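Local structure of serine hydrolase CCSP0084 (Cycloclasticus sp. P1, 4I3F) at residues A[233-243]-A[260-268]. The protein probably hydrolyses carbon-carbon bonds of meta-cleavage products of aromatic degradation and also esters, as a serine hydrolase of the alpha/beta hydrolase fold. Residues are numbered along the deposited sequence; the frame is centred on the assembly and turned at random.
Sequences DDELNNISHQM and YYLIDRIPN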
loop_
_atom_site.group_PDB
_atom_site.type_symbol
_atom_site.label_atom_id
_atom_site.label_comp_id
_atom_site.label_asym_id
_atom_site.label_seq_id
_atom_site.Cartn_x
_atom_site.Cartn_y
_atom_site.Cartn_z
ATOM N N ASP A 233 -19.917 -7.177 -4.727
ATOM C CA ASP A 233 -19.658 -8.611 -4.689
ATOM C C ASP A 233 -19.368 -9.147 -6.088
ATOM O O ASP A 233 -18.455 -9.959 -6.265
ATOM C CB ASP A 233 -20.826 -9.375 -4.060
ATOM C CG ASP A 233 -20.968 -9.113 -2.576
ATOM O OD1 ASP A 233 -20.064 -8.491 -1.988
ATOM O OD2 ASP A 233 -21.990 -9.541 -1.992
ATOM N N ASP A 234 -20.127 -8.677 -7.079
ATOM C CA ASP A 234 -19.921 -9.114 -8.457
ATOM C C ASP A 234 -18.507 -8.783 -8.928
ATOM O O ASP A 234 -17.840 -9.629 -9.522
ATOM C CB ASP A 234 -20.967 -8.501 -9.398
ATOM C CG ASP A 234 -22.329 -9.164 -9.272
ATOM O OD1 ASP A 234 -22.404 -10.272 -8.695
ATOM O OD2 ASP A 234 -23.325 -8.585 -9.762
ATOM N N GLU A 235 -18.056 -7.558 -8.655
ATOM C CA GLU A 235 -16.693 -7.144 -9.002
ATOM C C GLU A 235 -15.651 -8.044 -8.343
ATOM O O GLU A 235 -14.720 -8.518 -8.997
ATOM C CB GLU A 235 -16.458 -5.683 -8.609
ATOM C CG GLU A 235 -17.160 -4.698 -9.542
ATOM C CD GLU A 235 -17.091 -3.262 -9.057
ATOM O OE1 GLU A 235 -17.159 -3.039 -7.834
ATOM O OE2 GLU A 235 -16.978 -2.357 -9.907
ATOM N N LEU A 236 -15.804 -8.272 -7.043
ATOM C CA LEU A 236 -14.873 -9.128 -6.315
ATOM C C LEU A 236 -14.925 -10.564 -6.824
ATOM O O LEU A 236 -13.878 -11.197 -6.960
ATOM C CB LEU A 236 -15.158 -9.086 -4.814
ATOM C CG LEU A 236 -14.858 -7.767 -4.115
ATOM C CD1 LEU A 236 -15.455 -7.759 -2.707
ATOM C CD2 LEU A 236 -13.355 -7.550 -4.057
ATOM N N ASN A 237 -16.132 -11.074 -7.089
ATOM C CA ASN A 237 -16.301 -12.443 -7.576
ATOM C C ASN A 237 -15.593 -12.640 -8.910
ATOM O O ASN A 237 -15.191 -13.755 -9.258
ATOM C CB ASN A 237 -17.777 -12.794 -7.802
ATOM C CG ASN A 237 -18.593 -12.912 -6.515
ATOM O OD1 ASN A 237 -19.826 -12.922 -6.574
ATOM N ND2 ASN A 237 -17.930 -12.987 -5.365
ATOM N N ASN A 238 -15.470 -11.552 -9.667
ATOM C CA ASN A 238 -14.900 -11.616 -11.006
ATOM C C ASN A 238 -13.429 -11.215 -11.079
ATOM O O ASN A 238 -12.854 -11.140 -12.161
ATOM C CB ASN A 238 -15.762 -10.824 -11.988
ATOM C CG ASN A 238 -17.028 -11.572 -12.368
ATOM O OD1 ASN A 238 -16.998 -12.467 -13.212
ATOM N ND2 ASN A 238 -18.142 -11.228 -11.726
ATOM N N ILE A 239 -12.817 -10.979 -9.925
ATOM C CA ILE A 239 -11.369 -10.862 -9.875
ATOM C C ILE A 239 -10.833 -12.291 -9.876
ATOM O O ILE A 239 -10.988 -13.011 -8.890
ATOM C CB ILE A 239 -10.895 -10.102 -8.618
ATOM C CG1 ILE A 239 -11.294 -8.627 -8.702
ATOM C CG2 ILE A 239 -9.383 -10.251 -8.431
ATOM C CD1 ILE A 239 -10.931 -7.825 -7.445
ATOM N N SER A 240 -10.224 -12.707 -10.984
ATOM C CA SER A 240 -9.824 -14.102 -11.161
ATOM C C SER A 240 -8.364 -14.403 -10.810
ATOM O O SER A 240 -7.944 -15.561 -10.830
ATOM C CB SER A 240 -10.108 -14.559 -12.593
ATOM O OG SER A 240 -11.468 -14.397 -12.911
ATOM N N HIS A 241 -7.597 -13.367 -10.496
ATOM C CA HIS A 241 -6.172 -13.529 -10.231
ATOM C C HIS A 241 -5.877 -14.421 -9.033
ATOM O O HIS A 241 -6.591 -14.375 -8.027
ATOM C CB HIS A 241 -5.537 -12.156 -10.014
ATOM C CG HIS A 241 -5.768 -11.210 -11.150
ATOM N ND1 HIS A 241 -6.949 -10.519 -11.309
ATOM C CD2 HIS A 241 -4.973 -10.849 -12.185
ATOM C CE1 HIS A 241 -6.876 -9.778 -12.401
ATOM N NE2 HIS A 241 -5.687 -9.956 -12.949
ATOM N N GLN A 242 -4.829 -15.237 -9.145
ATOM C CA GLN A 242 -4.317 -15.952 -7.975
ATOM C C GLN A 242 -3.834 -14.920 -6.967
ATOM O O GLN A 242 -3.066 -14.008 -7.312
ATOM C CB GLN A 242 -3.166 -16.880 -8.370
ATOM C CG GLN A 242 -3.523 -17.888 -9.460
ATOM C CD GLN A 242 -4.535 -18.916 -8.998
ATOM O OE1 GLN A 242 -4.537 -19.317 -7.838
ATOM N NE2 GLN A 242 -5.407 -19.344 -9.904
ATOM N N MET A 243 -4.292 -15.044 -5.725
ATOM C CA MET A 243 -4.079 -13.985 -4.749
ATOM C C MET A 243 -3.722 -14.541 -3.384
ATOM O O MET A 243 -4.168 -15.630 -3.009
ATOM C CB MET A 243 -5.351 -13.125 -4.640
ATOM C CG MET A 243 -5.237 -11.922 -3.714
ATOM S SD MET A 243 -6.825 -11.070 -3.597
ATOM C CE MET A 243 -6.950 -10.297 -5.204
ATOM N N TYR A 260 -11.192 -11.531 5.978
ATOM C CA TYR A 260 -12.165 -12.614 5.882
ATOM C C TYR A 260 -13.245 -12.317 4.841
ATOM O O TYR A 260 -13.704 -13.220 4.128
ATOM C CB TYR A 260 -12.835 -12.830 7.231
ATOM C CG TYR A 260 -11.921 -13.299 8.348
ATOM C CD1 TYR A 260 -12.355 -13.264 9.668
ATOM C CD2 TYR A 260 -10.648 -13.792 8.095
ATOM C CE1 TYR A 260 -11.544 -13.694 10.704
ATOM C CE2 TYR A 260 -9.831 -14.219 9.140
ATOM C CZ TYR A 260 -10.285 -14.172 10.426
ATOM O OH TYR A 260 -9.483 -14.620 11.462
ATOM N N TYR A 261 -13.673 -11.058 4.780
ATOM C CA TYR A 261 -14.674 -10.604 3.817
ATOM C C TYR A 261 -14.158 -10.803 2.400
ATOM O O TYR A 261 -14.879 -11.323 1.530
ATOM C CB TYR A 261 -14.929 -9.112 4.046
ATOM C CG TYR A 261 -16.019 -8.492 3.199
ATOM C CD1 TYR A 261 -17.315 -8.383 3.675
ATOM C CD2 TYR A 261 -15.742 -7.994 1.931
ATOM C CE1 TYR A 261 -18.314 -7.801 2.906
ATOM C CE2 TYR A 261 -16.735 -7.421 1.156
ATOM C CZ TYR A 261 -18.012 -7.323 1.645
ATOM O OH TYR A 261 -18.997 -6.739 0.871
ATOM N N LEU A 262 -12.920 -10.372 2.166
ATOM C CA LEU A 262 -12.337 -10.447 0.835
ATOM C C LEU A 262 -12.157 -11.895 0.387
ATOM O O LEU A 262 -12.561 -12.256 -0.726
ATOM C CB LEU A 262 -11.031 -9.654 0.750
ATOM C CG LEU A 262 -11.221 -8.138 0.879
ATOM C CD1 LEU A 262 -9.900 -7.416 1.083
ATOM C CD2 LEU A 262 -11.939 -7.567 -0.343
ATOM N N ILE A 263 -11.607 -12.747 1.247
ATOM C CA ILE A 263 -11.410 -14.132 0.804
ATOM C C ILE A 263 -12.727 -14.901 0.637
ATOM O O ILE A 263 -12.776 -15.897 -0.089
ATOM C CB ILE A 263 -10.333 -14.909 1.632
ATOM C CG1 ILE A 263 -10.794 -15.206 3.056
ATOM C CG2 ILE A 263 -9.004 -14.163 1.641
ATOM C CD1 ILE A 263 -11.224 -16.635 3.243
ATOM N N ASP A 264 -13.809 -14.417 1.250
ATOM C CA ASP A 264 -15.117 -15.042 1.062
ATOM C C ASP A 264 -15.669 -14.737 -0.329
ATOM O O ASP A 264 -16.581 -15.417 -0.802
ATOM C CB ASP A 264 -16.120 -14.553 2.115
ATOM C CG ASP A 264 -17.373 -15.413 2.180
ATOM O OD1 ASP A 264 -17.254 -16.652 2.290
ATOM O OD2 ASP A 264 -18.487 -14.851 2.119
ATOM N N ARG A 265 -15.116 -13.718 -0.982
ATOM C CA ARG A 265 -15.694 -13.210 -2.230
ATOM C C ARG A 265 -14.793 -13.306 -3.458
ATOM O O ARG A 265 -15.287 -13.328 -4.584
ATOM C CB ARG A 265 -16.139 -11.762 -2.044
ATOM C CG ARG A 265 -17.409 -11.655 -1.251
ATOM C CD ARG A 265 -17.608 -10.264 -0.704
ATOM N NE ARG A 265 -18.871 -10.177 0.023
ATOM C CZ ARG A 265 -19.026 -10.546 1.288
ATOM N NH1 ARG A 265 -17.993 -11.018 1.975
ATOM N NH2 ARG A 265 -20.214 -10.428 1.869
ATOM N N ILE A 266 -13.484 -13.339 -3.241
ATOM C CA ILE A 266 -12.520 -13.435 -4.337
ATOM C C ILE A 266 -12.170 -14.911 -4.557
ATOM O O ILE A 266 -11.651 -15.565 -3.662
ATOM C CB ILE A 266 -11.266 -12.594 -4.012
ATOM C CG1 ILE A 266 -11.672 -11.129 -3.823
ATOM C CG2 ILE A 266 -10.199 -12.728 -5.106
ATOM C CD1 ILE A 266 -10.535 -10.214 -3.356
ATOM N N PRO A 267 -12.456 -15.444 -5.754
ATOM C CA PRO A 267 -12.396 -16.900 -5.934
ATOM C C PRO A 267 -11.033 -17.538 -5.672
ATOM O O PRO A 267 -10.985 -18.575 -5.005
ATOM C CB PRO A 267 -12.815 -17.103 -7.402
ATOM C CG PRO A 267 -12.742 -15.767 -8.037
ATOM C CD PRO A 267 -12.992 -14.767 -6.946
ATOM N N ASN A 268 -9.952 -16.959 -6.186
ATOM C CA ASN A 268 -8.649 -17.621 -6.090
ATOM C C ASN A 268 -7.716 -17.019 -5.054
ATOM O O ASN A 268 -6.502 -17.024 -5.215
ATOM C CB ASN A 268 -7.983 -17.658 -7.472
ATOM C CG ASN A 268 -8.787 -18.457 -8.465
ATOM O OD1 ASN A 268 -9.118 -19.617 -8.211
ATOM N ND2 ASN A 268 -9.138 -17.840 -9.592
HETATM O O HOH W 1 -18.765 -6.216 -1.643
HETATM O O HOH W 2 -22.180 -8.972 0.465
HETATM O O HOH W 3 -9.313 -14.696 -7.758
HETATM O O HOH W 4 -6.549 -21.648 -9.209
#
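Asp233 and Arg265 form a salt bridge, Arg265 NE donating to Asp233 OD1 at 2.9 Å. The oxygen lies near the guanidinium plane, yet NE meets the carboxylate from above its plane, and the bond is bent (138°). One water links OD1 to Tyr261 OH and another joins OD2 to Arg265 NH2. The guanidinium lies over the Tyr261 ring, its NH1 3.2 Å above the ring plane; the NH1 bond to Tyr261 O, with the NE bond to Asp233, holds the guanidinium in its rotation.

Two side-chain amides each donate to a backbone carbonyl across the contact. Asn237 ND2 reaches a lone pair of Arg265 O at 2.8 Å, in the carbonyl plane, whereas Asn268 ND2 comes to Ser240 O from above the plane of that carbonyl (38° out of it). Backbone Met243 N donates to Asn268 O (3.0 Å), and one water donates to Ile239 O and His241 O and accepts from Asn268 N, tying the two loops together.

Among apolar groups, Leu236 CD2 touches Ile266 CD1 at 3.9 Å and Leu262 CD2 at 4.0 Å. Met243, its CG anti to the backbone N (chi1 -176°), brings SD against Ile266 CD1.

Leu132 of helix 126-137 packs on Ile266, and Leu135 on Ile239 and Met243, where the two segments lead into the adjacent parallel strands 243-248 and 269-274.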